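Local coordinates for protein catalase A (Saccharomyces cerevisiae, PDB 1A4E) that catalyses the breakdown of hydrogen peroxide to water and oxygen at a heme, probably protecting the cell from peroxide made by peroxisomal oxidases, at residues B[263-268]-B[286-291]; B[68-73]-B[293-298]; B[194-199]-B[223-228]. One frame throughout, in Å; residues are numbered along the deposited sequence.

Overall arrangement
Contact 2 opens first along the chain, at residues 68-73, and closes last, at 293-298. Its loop of 219 residues holds the other two contacts. These follow one another in series: contact 3 joins 194-199 to 223-228, and contact 1 then joins 263-268 to 286-291. All three reach the antiparallel beta sheet of the catalase barrel. Contact 3 lies beside strand 212-221, contact 1 hangs a loop on strand 259-267, and contact 2 packs a loop on strand 294-303. Contacts 1 and 2 touch, since those last two strands are neighbours, with a probable hydrogen bond between Ile264 and Arg294. Contact 3 stands apart, its centre about 20 Å from the centres of both others.

Contact 1: residues B[263-268]-B[286-291]; sequences YIQTMT and WPQGQF
Met267 sets its CE methyl against the faces of both Trp286 and Phe291. Met267 CE lies 3.7 Å from the centroid of the six-membered ring of Trp286, over its centre. Met267 CE lies 3.6 Å from the centroid of the Phe291 ring, offset toward the rim. Both are CH-pi contacts. SD also stands over the Trp286 face, a Met-aromatic contact. The chain leaves the backbone with CG anti to N (chi1 -174°), and a bend at chi3 (-72°) lays the methyl on both rings. Beside it, Gln265 spends its amide N-H groups on two carbonyls. Gln265 NE2 donates to Phe291 O at 3.0 Å, in the carbonyl plane, and to Trp286 O at 3.1 Å, from above the carbonyl plane. Strand 259-267 of the catalase beta barrel thus pins the loop before the next strand, 294-303. A water donates a hydrogen bond to Gln265 OE1 (2.7 Å) and accepts one from Trp286 N. His218, on strand 212-221, also bonds OE1, which further fixes the amide's rotation. In the loop, Phe291 N bonds Pro287 O and closes the turn. Gln290 CG lies on the other face of the Phe291 ring.

Contact 2: residues B[68-73]-B[293-298]; sequences VTDDIT and LRRVGK
Arg294 reaches over to Asp71 from the segment that carries a classic beta bulge, where Val296 and Gly297 both face Val262 of strand 259-267. CG anti to the backbone N (chi1 177°) and an extended chain carry Arg294 NH2 to Asp71 O, to which it donates at 3.0 Å. The same NH2 also forms a salt bridge with Asp74. A water accepts from Arg294 NE and donates to Asp71 O and to Arg295 O. CG2 of Ile72 packs near NE. Next, Arg295 folds back at chi3 (40°) and turns a guanidinium face to Asp70. The two planes are almost perpendicular. Asp70 OD1 lies 2.8 Å from Arg295 NH1, but well out of the guanidinium plane. The salt bridge therefore rests on charge, with no N-H pointing at the oxygen. Thr69 OG1 donates to Asp70 OD1 as well, at 3.0 Å. With an alanine at Asp70, the Arg295 guanidinium would probably lose its opposite charge and turn more freely, and Thr69 OG1 would lose its acceptor. Val296 O is gripped twice, by Thr69 N in its carbonyl plane on a lone pair and by Asp70 N from above that plane. Val296 CG1 meets Ile72 CD1 at 3.6 Å, the two side chains crossing at about a right angle. Gly297 pairs with Val68 as an antiparallel non-hydrogen-bonded pair, and a side chain there would press on Val68 CA. Lys298 sends NZ to Asp222, while Lys298 CG lies 3.9 Å from Thr69 CG2.

Contact 3: residues B[194-199]-B[223-228]; sequences SMHGYS and QGIKNL
Ser194 OG and Gln223 O are joined by a water, which donates to Ser194 OG at 2.9 Å and to Gln223 O at 3.0 Å. Asn191 OD1 is also bonded to Ser194 OG. The direct backbone link is looser. Lys226 N donates weakly to Ser194 O, at 3.4 Å but fairly straight. Ile225 CA makes a CA-H...O contact with Ser194 O at 3.5 Å, and Ile225 CD1 comes equally near. A second such contact runs the other way, from Ser194 CA to Gly224 O at 3.4 Å. The Ser194 side chain lies against Lys226, Ser194 CB to Lys226 CB at 3.8 Å. Further on, Ile225 crosses His196 at about a right angle. The Ile225 CD1 methyl sits over the centre of the imidazole face, 3.6 Å from the His196 ring centroid, in a CH-pi contact. CG1 of Ile225 reaches NE2 of the same ring. Two bends in the Ile225 chain, chi1 -67° and chi2 -65°, turn CD1 onto the ring. The His196 ring is also held at ND1, which is hydrogen-bonded to Thr221 N. Gly224 has a positive phi (91°) at which a CB would jam against the preceding carbonyl. The contact ties the segment around strand 197-198, in which Ser199 touches the heme, to the loop that runs from strand 212-221 to helix 230-239; strand 197-198 itself pairs antiparallel with 212-221.

Contact 1: residues B[263-268]-B[286-291]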
ATOM      1  N   TYR B 263     -21.076   6.977  34.289  1.00 26.83           N
ATOM      2  CA  TYR B 263     -22.236   6.328  34.882  1.00 28.84           C
ATOM      3  C   TYR B 263     -22.717   5.240  33.943  1.00 29.51           C
ATOM      4  O   TYR B 263     -22.368   5.242  32.765  1.00 30.59           O
ATOM      5  CB  TYR B 263     -23.439   7.249  35.060  1.00 27.22           C
ATOM      6  CG  TYR B 263     -23.231   8.482  35.914  1.00 28.08           C
ATOM      7  CD1 TYR B 263     -22.797   9.674  35.321  1.00 26.98           C
ATOM      8  CD2 TYR B 263     -23.488   8.426  37.284  1.00 29.11           C
ATOM      9  CE1 TYR B 263     -22.612  10.812  36.107  1.00 29.76           C
ATOM     10  CE2 TYR B 263     -23.303   9.561  38.075  1.00 32.53           C
ATOM     11  CZ  TYR B 263     -22.860  10.743  37.477  1.00 31.10           C
ATOM     12  OH  TYR B 263     -22.654  11.855  38.261  1.00 32.12           O
ATOM     13  N   ILE B 264     -23.512   4.292  34.453  1.00 29.24           N
ATOM     14  CA  ILE B 264     -24.142   3.290  33.615  1.00 30.92           C
ATOM     15  C   ILE B 264     -25.612   3.119  33.995  1.00 33.20           C
ATOM     16  O   ILE B 264     -26.043   3.446  35.101  1.00 34.18           O
ATOM     17  CB  ILE B 264     -23.466   1.885  33.724  1.00 30.49           C
ATOM     18  CG1 ILE B 264     -23.458   1.377  35.163  1.00 28.55           C
ATOM     19  CG2 ILE B 264     -22.060   1.976  33.133  1.00 29.67           C
ATOM     20  CD1 ILE B 264     -22.992  -0.084  35.289  1.00 27.80           C
ATOM     21  N   GLN B 265     -26.395   2.631  33.029  1.00 32.58           N
ATOM     22  CA  GLN B 265     -27.772   2.218  33.238  1.00 30.55           C
ATOM     23  C   GLN B 265     -27.741   0.720  33.010  1.00 30.61           C
ATOM     24  O   GLN B 265     -27.199   0.248  32.008  1.00 31.67           O
ATOM     25  CB  GLN B 265     -28.722   2.801  32.223  1.00 28.63           C
ATOM     26  CG  GLN B 265     -29.033   4.268  32.388  1.00 29.50           C
ATOM     27  CD  GLN B 265     -29.882   4.754  31.228  1.00 31.23           C
ATOM     28  OE1 GLN B 265     -29.419   4.729  30.092  1.00 32.06           O
ATOM     29  NE2 GLN B 265     -31.130   5.185  31.439  1.00 27.64           N
ATOM     30  N   THR B 266     -28.259  -0.057  33.960  1.00 28.08           N
ATOM     31  CA  THR B 266     -28.320  -1.491  33.792  1.00 27.94           C
ATOM     32  C   THR B 266     -29.757  -1.957  33.657  1.00 27.64           C
ATOM     33  O   THR B 266     -30.709  -1.254  33.999  1.00 30.01           O
ATOM     34  CB  THR B 266     -27.644  -2.201  34.970  1.00 25.08           C
ATOM     35  OG1 THR B 266     -28.234  -1.737  36.170  1.00 31.08           O
ATOM     36  CG2 THR B 266     -26.158  -1.947  34.976  1.00 25.11           C
ATOM     37  N   MET B 267     -29.886  -3.180  33.146  1.00 28.33           N
ATOM     38  CA  MET B 267     -31.170  -3.764  32.820  1.00 27.26           C
ATOM     39  C   MET B 267     -31.004  -5.264  32.660  1.00 29.00           C
ATOM     40  O   MET B 267     -30.010  -5.719  32.099  1.00 29.62           O
ATOM     41  CB  MET B 267     -31.655  -3.144  31.517  1.00 28.44           C
ATOM     42  CG  MET B 267     -33.037  -3.548  31.136  1.00 25.74           C
ATOM     43  SD  MET B 267     -33.495  -2.993  29.491  1.00 30.55           S
ATOM     44  CE  MET B 267     -33.685  -1.270  29.819  1.00 26.24           C
ATOM     45  N   THR B 268     -31.951  -6.063  33.150  1.00 31.75           N
ATOM     46  CA  THR B 268     -31.908  -7.504  32.932  1.00 32.05           C
ATOM     47  C   THR B 268     -32.619  -7.869  31.632  1.00 31.14           C
ATOM     48  O   THR B 268     -33.214  -7.026  30.954  1.00 29.37           O
ATOM     49  CB  THR B 268     -32.564  -8.253  34.120  1.00 32.43           C
ATOM     50  OG1 THR B 268     -33.930  -7.855  34.203  1.00 38.34           O
ATOM     51  CG2 THR B 268     -31.817  -7.983  35.417  1.00 28.81           C
ATOM     52  N   TRP B 286     -32.993   4.710  26.951  1.00 29.55           N
ATOM     53  CA  TRP B 286     -33.644   4.102  28.098  1.00 29.45           C
ATOM     54  C   TRP B 286     -34.032   5.208  29.074  1.00 31.02           C
ATOM     55  O   TRP B 286     -33.220   6.098  29.357  1.00 32.98           O
ATOM     56  CB  TRP B 286     -32.706   3.131  28.819  1.00 27.37           C
ATOM     57  CG  TRP B 286     -32.199   1.923  28.034  1.00 27.71           C
ATOM     58  CD1 TRP B 286     -32.612   1.601  26.758  1.00 26.03           C
ATOM     59  CD2 TRP B 286     -31.287   1.031  28.529  1.00 24.71           C
ATOM     60  NE1 TRP B 286     -31.959   0.509  26.451  1.00 23.40           N
ATOM     61  CE2 TRP B 286     -31.164   0.132  27.461  1.00 25.09           C
ATOM     62  CE3 TRP B 286     -30.557   0.853  29.706  1.00 23.89           C
ATOM     63  CZ2 TRP B 286     -30.308  -0.962  27.559  1.00 24.18           C
ATOM     64  CZ3 TRP B 286     -29.700  -0.245  29.805  1.00 26.10           C
ATOM     65  CH2 TRP B 286     -29.581  -1.143  28.741  1.00 26.85           C
ATOM     66  N   PRO B 287     -35.254   5.204  29.619  1.00 30.43           N
ATOM     67  CA  PRO B 287     -35.742   6.215  30.568  1.00 29.87           C
ATOM     68  C   PRO B 287     -34.960   6.185  31.878  1.00 28.72           C
ATOM     69  O   PRO B 287     -34.710   5.115  32.440  1.00 31.79           O
ATOM     70  CB  PRO B 287     -37.204   5.873  30.741  1.00 31.57           C
ATOM     71  CG  PRO B 287     -37.531   4.925  29.601  1.00 34.49           C
ATOM     72  CD  PRO B 287     -36.240   4.145  29.435  1.00 30.66           C
ATOM     73  N   GLN B 288     -34.518   7.349  32.360  1.00 29.20           N
ATOM     74  CA  GLN B 288     -33.746   7.399  33.599  1.00 31.00           C
ATOM     75  C   GLN B 288     -34.541   7.308  34.898  1.00 31.17           C
ATOM     76  O   GLN B 288     -33.957   7.110  35.967  1.00 32.75           O
ATOM     77  CB  GLN B 288     -32.909   8.671  33.617  1.00 29.54           C
ATOM     78  CG  GLN B 288     -31.779   8.531  32.617  1.00 32.31           C
ATOM     79  CD  GLN B 288     -30.864   9.733  32.529  1.00 33.47           C
ATOM     80  OE1 GLN B 288     -30.665  10.487  33.482  1.00 37.11           O
ATOM     81  NE2 GLN B 288     -30.269   9.912  31.357  1.00 33.87           N
ATOM     82  N   GLY B 289     -35.875   7.445  34.825  1.00 29.35           N
ATOM     83  CA  GLY B 289     -36.727   7.301  35.996  1.00 28.32           C
ATOM     84  C   GLY B 289     -36.675   5.866  36.500  1.00 27.60           C
ATOM     85  O   GLY B 289     -36.297   5.598  37.647  1.00 29.12           O
ATOM     86  N   GLN B 290     -36.926   4.948  35.570  1.00 27.01           N
ATOM     87  CA  GLN B 290     -36.926   3.531  35.849  1.00 27.39           C
ATOM     88  C   GLN B 290     -35.532   2.943  35.885  1.00 27.17           C
ATOM     89  O   GLN B 290     -35.282   2.031  36.675  1.00 29.69           O
ATOM     90  CB  GLN B 290     -37.739   2.814  34.795  1.00 25.90           C
ATOM     91  CG  GLN B 290     -38.131   1.439  35.284  1.00 28.07           C
ATOM     92  CD  GLN B 290     -38.961   0.620  34.310  1.00 30.99           C
ATOM     93  OE1 GLN B 290     -38.930  -0.601  34.407  1.00 35.07           O
ATOM     94  NE2 GLN B 290     -39.674   1.187  33.331  1.00 27.80           N
ATOM     95  N   PHE B 291     -34.621   3.440  35.033  1.00 27.97           N
ATOM     96  CA  PHE B 291     -33.264   2.906  34.945  1.00 26.70           C
ATOM     97  C   PHE B 291     -32.276   4.026  35.228  1.00 27.78           C
ATOM     98  O   PHE B 291     -31.760   4.668  34.313  1.00 27.81           O
ATOM     99  CB  PHE B 291     -33.003   2.322  33.541  1.00 25.20           C
ATOM    100  CG  PHE B 291     -34.024   1.274  33.134  1.00 20.52           C
ATOM    101  CD1 PHE B 291     -33.985   0.002  33.704  1.00 19.17           C
ATOM    102  CD2 PHE B 291     -35.028   1.614  32.221  1.00 21.50           C
ATOM    103  CE1 PHE B 291     -34.964  -0.933  33.362  1.00 19.93           C
ATOM    104  CE2 PHE B 291     -36.001   0.675  31.885  1.00 19.43           C
ATOM    105  CZ  PHE B 291     -35.970  -0.600  32.457  1.00 21.91           C
TER
HETATM  106  O   HOH W   1     -30.147   5.160  27.553  1.00 29.45           O

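Contact 2: residues B[68-73]-B[293-298]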
ATOM      1  N   VAL B  68     -11.473   4.397  39.240  1.00 32.11           N
ATOM      2  CA  VAL B  68     -12.693   3.801  39.779  1.00 33.49           C
ATOM      3  C   VAL B  68     -13.043   4.545  41.064  1.00 35.47           C
ATOM      4  O   VAL B  68     -12.181   4.752  41.918  1.00 37.86           O
ATOM      5  CB  VAL B  68     -12.483   2.306  40.108  1.00 34.45           C
ATOM      6  CG1 VAL B  68     -13.769   1.702  40.650  1.00 32.90           C
ATOM      7  CG2 VAL B  68     -12.058   1.563  38.858  1.00 30.13           C
ATOM      8  N   THR B  69     -14.284   5.008  41.215  1.00 35.21           N
ATOM      9  CA  THR B  69     -14.679   5.678  42.450  1.00 33.46           C
ATOM     10  C   THR B  69     -15.805   4.936  43.157  1.00 32.80           C
ATOM     11  O   THR B  69     -16.060   5.164  44.339  1.00 34.22           O
ATOM     12  CB  THR B  69     -15.102   7.147  42.160  1.00 30.48           C
ATOM     13  OG1 THR B  69     -16.167   7.148  41.222  1.00 30.46           O
ATOM     14  CG2 THR B  69     -13.927   7.952  41.629  1.00 31.80           C
ATOM     15  N   ASP B  70     -16.500   4.030  42.464  1.00 32.49           N
ATOM     16  CA  ASP B  70     -17.585   3.268  43.059  1.00 33.14           C
ATOM     17  C   ASP B  70     -17.540   1.817  42.626  1.00 32.75           C
ATOM     18  O   ASP B  70     -17.090   1.471  41.531  1.00 35.02           O
ATOM     19  CB  ASP B  70     -18.944   3.818  42.655  1.00 32.94           C
ATOM     20  CG  ASP B  70     -19.170   5.266  43.051  1.00 38.10           C
ATOM     21  OD1 ASP B  70     -18.723   6.130  42.306  1.00 38.51           O
ATOM     22  OD2 ASP B  70     -19.785   5.527  44.086  1.00 43.66           O
ATOM     23  N   ASP B  71     -18.038   0.955  43.511  1.00 32.76           N
ATOM     24  CA  ASP B  71     -18.064  -0.462  43.241  1.00 30.97           C
ATOM     25  C   ASP B  71     -19.145  -0.845  42.243  1.00 31.78           C
ATOM     26  O   ASP B  71     -20.313  -0.499  42.426  1.00 35.15           O
ATOM     27  CB  ASP B  71     -18.283  -1.228  44.539  1.00 31.72           C
ATOM     28  CG  ASP B  71     -18.173  -2.731  44.346  1.00 37.42           C
ATOM     29  OD1 ASP B  71     -17.173  -3.170  43.793  1.00 44.97           O
ATOM     30  OD2 ASP B  71     -19.084  -3.461  44.726  1.00 42.10           O
ATOM     31  N   ILE B  72     -18.722  -1.488  41.146  1.00 29.29           N
ATOM     32  CA  ILE B  72     -19.628  -2.081  40.178  1.00 26.72           C
ATOM     33  C   ILE B  72     -19.155  -3.498  39.883  1.00 26.47           C
ATOM     34  O   ILE B  72     -19.483  -4.049  38.831  1.00 27.08           O
ATOM     35  CB  ILE B  72     -19.721  -1.325  38.797  1.00 27.45           C
ATOM     36  CG1 ILE B  72     -18.362  -1.147  38.131  1.00 25.56           C
ATOM     37  CG2 ILE B  72     -20.438   0.004  39.042  1.00 28.79           C
ATOM     38  CD1 ILE B  72     -18.550  -0.920  36.615  1.00 27.70           C
ATOM     39  N   THR B  73     -18.413  -4.142  40.803  1.00 27.16           N
ATOM     40  CA  THR B  73     -17.951  -5.513  40.573  1.00 29.95           C
ATOM     41  C   THR B  73     -19.075  -6.559  40.496  1.00 31.77           C
ATOM     42  O   THR B  73     -18.882  -7.679  40.019  1.00 32.86           O
ATOM     43  CB  THR B  73     -16.942  -5.916  41.671  1.00 30.33           C
ATOM     44  OG1 THR B  73     -17.594  -5.809  42.930  1.00 27.77           O
ATOM     45  CG2 THR B  73     -15.677  -5.066  41.593  1.00 24.35           C
ATOM     46  N   LEU B 293     -29.010   6.486  36.681  1.00 30.90           N
ATOM     47  CA  LEU B 293     -27.580   6.462  36.430  1.00 29.14           C
ATOM     48  C   LEU B 293     -26.848   6.021  37.685  1.00 28.50           C
ATOM     49  O   LEU B 293     -26.997   6.614  38.745  1.00 29.07           O
ATOM     50  CB  LEU B 293     -27.085   7.846  36.008  1.00 25.85           C
ATOM     51  CG  LEU B 293     -27.659   8.472  34.740  1.00 29.19           C
ATOM     52  CD1 LEU B 293     -26.865   9.715  34.389  1.00 24.64           C
ATOM     53  CD2 LEU B 293     -27.582   7.495  33.592  1.00 28.36           C
ATOM     54  N   ARG B 294     -26.131   4.908  37.568  1.00 25.83           N
ATOM     55  CA  ARG B 294     -25.326   4.380  38.655  1.00 24.55           C
ATOM     56  C   ARG B 294     -23.891   4.831  38.416  1.00 27.03           C
ATOM     57  O   ARG B 294     -23.400   4.707  37.291  1.00 26.21           O
ATOM     58  CB  ARG B 294     -25.453   2.871  38.637  1.00 21.09           C
ATOM     59  CG  ARG B 294     -24.602   2.201  39.691  1.00 22.12           C
ATOM     60  CD  ARG B 294     -24.842   0.713  39.730  1.00 20.27           C
ATOM     61  NE  ARG B 294     -23.883   0.136  40.648  1.00 19.78           N
ATOM     62  CZ  ARG B 294     -23.916  -1.147  40.970  1.00 20.83           C
ATOM     63  NH1 ARG B 294     -24.829  -1.974  40.480  1.00 18.31           N
ATOM     64  NH2 ARG B 294     -23.003  -1.625  41.804  1.00 20.96           N
ATOM     65  N   ARG B 295     -23.179   5.356  39.418  1.00 27.58           N
ATOM     66  CA  ARG B 295     -21.835   5.876  39.195  1.00 28.56           C
ATOM     67  C   ARG B 295     -20.726   4.829  39.206  1.00 28.44           C
ATOM     68  O   ARG B 295     -20.735   3.877  39.980  1.00 28.14           O
ATOM     69  CB  ARG B 295     -21.564   6.964  40.238  1.00 26.75           C
ATOM     70  CG  ARG B 295     -20.294   7.784  39.995  1.00 31.56           C
ATOM     71  CD  ARG B 295     -20.256   9.097  40.764  1.00 31.39           C
ATOM     72  NE  ARG B 295     -20.792   8.947  42.106  1.00 39.62           N
ATOM     73  CZ  ARG B 295     -20.029   8.828  43.184  1.00 40.38           C
ATOM     74  NH1 ARG B 295     -18.702   8.846  43.122  1.00 50.60           N
ATOM     75  NH2 ARG B 295     -20.620   8.631  44.350  1.00 34.79           N
ATOM     76  N   VAL B 296     -19.761   5.005  38.292  1.00 28.54           N
ATOM     77  CA  VAL B 296     -18.646   4.088  38.129  1.00 26.68           C
ATOM     78  C   VAL B 296     -17.314   4.742  38.477  1.00 26.51           C
ATOM     79  O   VAL B 296     -16.593   4.234  39.337  1.00 25.11           O
ATOM     80  CB  VAL B 296     -18.586   3.570  36.679  1.00 26.62           C
ATOM     81  CG1 VAL B 296     -17.485   2.515  36.566  1.00 27.52           C
ATOM     82  CG2 VAL B 296     -19.916   2.959  36.279  1.00 26.37           C
ATOM     83  N   GLY B 297     -16.956   5.849  37.816  1.00 25.18           N
ATOM     84  CA  GLY B 297     -15.669   6.476  38.064  1.00 23.94           C
ATOM     85  C   GLY B 297     -15.442   7.768  37.309  1.00 24.56           C
ATOM     86  O   GLY B 297     -16.395   8.446  36.949  1.00 26.53           O
ATOM     87  N   LYS B 298     -14.177   8.126  37.051  1.00 26.76           N
ATOM     88  CA  LYS B 298     -13.826   9.393  36.407  1.00 28.41           C
ATOM     89  C   LYS B 298     -12.849   9.238  35.258  1.00 27.75           C
ATOM     90  O   LYS B 298     -11.993   8.356  35.287  1.00 27.20           O
ATOM     91  CB  LYS B 298     -13.120  10.377  37.335  1.00 31.58           C
ATOM     92  CG  LYS B 298     -13.663  10.567  38.728  1.00 39.96           C
ATOM     93  CD  LYS B 298     -13.790  12.049  39.077  1.00 50.21           C
ATOM     94  CE  LYS B 298     -14.869  12.726  38.228  1.00 50.04           C
ATOM     95  NZ  LYS B 298     -15.416  13.878  38.918  1.00 49.76           N
TER
HETATM   96  O   HOH W   2     -21.784   2.268  41.849  1.00 30.24           O

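Contact 3: residues B[194-199]-B[223-228]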
ATOM      1  N   SER B 194     -16.863  20.499  27.068  1.00 28.70           N
ATOM      2  CA  SER B 194     -18.213  20.877  27.432  1.00 29.48           C
ATOM      3  C   SER B 194     -19.287  20.006  26.794  1.00 29.95           C
ATOM      4  O   SER B 194     -20.371  20.493  26.471  1.00 30.40           O
ATOM      5  CB  SER B 194     -18.406  22.334  27.036  1.00 30.32           C
ATOM      6  OG  SER B 194     -17.498  23.198  27.704  1.00 30.09           O
ATOM      7  N   MET B 195     -18.991  18.710  26.600  1.00 28.31           N
ATOM      8  CA  MET B 195     -19.937  17.767  26.008  1.00 26.49           C
ATOM      9  C   MET B 195     -19.873  16.405  26.680  1.00 26.77           C
ATOM     10  O   MET B 195     -18.907  16.076  27.368  1.00 27.91           O
ATOM     11  CB  MET B 195     -19.669  17.575  24.506  1.00 26.18           C
ATOM     12  CG  MET B 195     -18.243  17.170  24.166  1.00 30.87           C
ATOM     13  SD  MET B 195     -17.984  16.769  22.420  1.00 27.81           S
ATOM     14  CE  MET B 195     -17.055  15.281  22.659  1.00 28.07           C
ATOM     15  N   HIS B 196     -20.932  15.617  26.503  1.00 25.92           N
ATOM     16  CA  HIS B 196     -20.994  14.277  27.070  1.00 26.68           C
ATOM     17  C   HIS B 196     -20.568  13.229  26.055  1.00 25.60           C
ATOM     18  O   HIS B 196     -20.493  13.510  24.868  1.00 25.60           O
ATOM     19  CB  HIS B 196     -22.417  13.940  27.514  1.00 26.56           C
ATOM     20  CG  HIS B 196     -22.979  14.853  28.581  1.00 29.80           C
ATOM     21  ND1 HIS B 196     -22.332  15.366  29.616  1.00 33.55           N
ATOM     22  CD2 HIS B 196     -24.278  15.295  28.647  1.00 30.73           C
ATOM     23  CE1 HIS B 196     -23.172  16.095  30.311  1.00 30.88           C
ATOM     24  NE2 HIS B 196     -24.339  16.044  29.716  1.00 30.93           N
ATOM     25  N   GLY B 197     -20.279  12.016  26.524  1.00 24.55           N
ATOM     26  CA  GLY B 197     -20.023  10.859  25.685  1.00 25.51           C
ATOM     27  C   GLY B 197     -21.086   9.822  26.033  1.00 29.39           C
ATOM     28  O   GLY B 197     -21.595   9.820  27.151  1.00 31.18           O
ATOM     29  N   TYR B 198     -21.514   8.949  25.117  1.00 29.71           N
ATOM     30  CA  TYR B 198     -22.536   7.940  25.414  1.00 28.42           C
ATOM     31  C   TYR B 198     -22.208   6.717  24.591  1.00 28.00           C
ATOM     32  O   TYR B 198     -21.813   6.869  23.430  1.00 30.40           O
ATOM     33  CB  TYR B 198     -23.954   8.319  24.987  1.00 27.28           C
ATOM     34  CG  TYR B 198     -24.502   9.634  25.497  1.00 29.06           C
ATOM     35  CD1 TYR B 198     -24.133  10.815  24.860  1.00 29.96           C
ATOM     36  CD2 TYR B 198     -25.378   9.667  26.583  1.00 30.57           C
ATOM     37  CE1 TYR B 198     -24.635  12.035  25.295  1.00 31.87           C
ATOM     38  CE2 TYR B 198     -25.886  10.890  27.026  1.00 31.68           C
ATOM     39  CZ  TYR B 198     -25.509  12.066  26.376  1.00 33.72           C
ATOM     40  OH  TYR B 198     -25.984  13.287  26.801  1.00 35.29           O
ATOM     41  N   SER B 199     -22.397   5.508  25.131  1.00 25.02           N
ATOM     42  CA  SER B 199     -22.138   4.300  24.367  1.00 25.51           C
ATOM     43  C   SER B 199     -22.999   4.187  23.124  1.00 26.76           C
ATOM     44  O   SER B 199     -22.553   3.653  22.113  1.00 27.48           O
ATOM     45  CB  SER B 199     -22.359   3.066  25.235  1.00 27.20           C
ATOM     46  OG  SER B 199     -23.692   2.900  25.692  1.00 31.25           O
ATOM     47  N   GLN B 223     -17.413  19.864  33.570  1.00 25.28           N
ATOM     48  CA  GLN B 223     -17.322  21.272  33.225  1.00 26.66           C
ATOM     49  C   GLN B 223     -18.691  21.832  32.864  1.00 29.10           C
ATOM     50  O   GLN B 223     -18.881  23.046  32.833  1.00 32.47           O
ATOM     51  CB  GLN B 223     -16.384  21.478  32.035  1.00 26.92           C
ATOM     52  CG  GLN B 223     -14.903  21.181  32.274  1.00 26.87           C
ATOM     53  CD  GLN B 223     -14.570  19.721  32.540  1.00 26.22           C
ATOM     54  OE1 GLN B 223     -14.080  19.347  33.601  1.00 26.48           O
ATOM     55  NE2 GLN B 223     -14.849  18.849  31.580  1.00 25.25           N
ATOM     56  N   GLY B 224     -19.670  20.966  32.588  1.00 31.84           N
ATOM     57  CA  GLY B 224     -21.011  21.389  32.225  1.00 29.40           C
ATOM     58  C   GLY B 224     -21.180  21.558  30.721  1.00 31.88           C
ATOM     59  O   GLY B 224     -20.222  21.854  30.004  1.00 31.76           O
ATOM     60  N   ILE B 225     -22.419  21.346  30.249  1.00 29.03           N
ATOM     61  CA  ILE B 225     -22.755  21.529  28.851  1.00 29.91           C
ATOM     62  C   ILE B 225     -22.759  23.014  28.512  1.00 33.17           C
ATOM     63  O   ILE B 225     -23.389  23.845  29.167  1.00 36.98           O
ATOM     64  CB  ILE B 225     -24.142  20.893  28.567  1.00 29.29           C
ATOM     65  CG1 ILE B 225     -24.060  19.380  28.711  1.00 26.60           C
ATOM     66  CG2 ILE B 225     -24.617  21.258  27.158  1.00 29.38           C
ATOM     67  CD1 ILE B 225     -23.159  18.680  27.677  1.00 25.14           C
ATOM     68  N   LYS B 226     -21.999  23.334  27.469  1.00 34.63           N
ATOM     69  CA  LYS B 226     -21.891  24.690  26.978  1.00 35.63           C
ATOM     70  C   LYS B 226     -21.840  24.547  25.466  1.00 35.27           C
ATOM     71  O   LYS B 226     -21.122  23.709  24.920  1.00 35.12           O
ATOM     72  CB  LYS B 226     -20.620  25.333  27.531  1.00 39.63           C
ATOM     73  CG  LYS B 226     -20.522  26.822  27.239  1.00 46.83           C
ATOM     74  CD  LYS B 226     -19.141  27.322  27.630  1.00 55.95           C
ATOM     75  CE  LYS B 226     -18.787  28.537  26.769  1.00 60.92           C
ATOM     76  NZ  LYS B 226     -17.345  28.740  26.731  1.00 62.71           N
ATOM     77  N   ASN B 227     -22.680  25.349  24.805  1.00 34.92           N
ATOM     78  CA  ASN B 227     -22.855  25.321  23.362  1.00 32.82           C
ATOM     79  C   ASN B 227     -22.721  26.695  22.722  1.00 34.24           C
ATOM     80  O   ASN B 227     -22.740  27.750  23.362  1.00 34.65           O
ATOM     81  CB  ASN B 227     -24.238  24.794  22.981  1.00 30.36           C
ATOM     82  CG  ASN B 227     -24.566  23.409  23.494  1.00 33.97           C
ATOM     83  OD1 ASN B 227     -23.798  22.463  23.336  1.00 32.54           O
ATOM     84  ND2 ASN B 227     -25.734  23.261  24.106  1.00 34.11           N
ATOM     85  N   LEU B 228     -22.571  26.627  21.402  1.00 32.16           N
ATOM     86  CA  LEU B 228     -22.531  27.797  20.558  1.00 30.97           C
ATOM     87  C   LEU B 228     -23.820  27.844  19.745  1.00 31.51           C
ATOM     88  O   LEU B 228     -24.524  26.839  19.566  1.00 26.92           O
ATOM     89  CB  LEU B 228     -21.352  27.734  19.587  1.00 29.50           C
ATOM     90  CG  LEU B 228     -19.928  27.647  20.117  1.00 32.55           C
ATOM     91  CD1 LEU B 228     -18.980  27.501  18.944  1.00 28.69           C
ATOM     92  CD2 LEU B 228     -19.591  28.876  20.946  1.00 31.21           C
TER
HETATM   93  O   HOH W   3     -18.321  24.359  30.234  1.00 37.75           O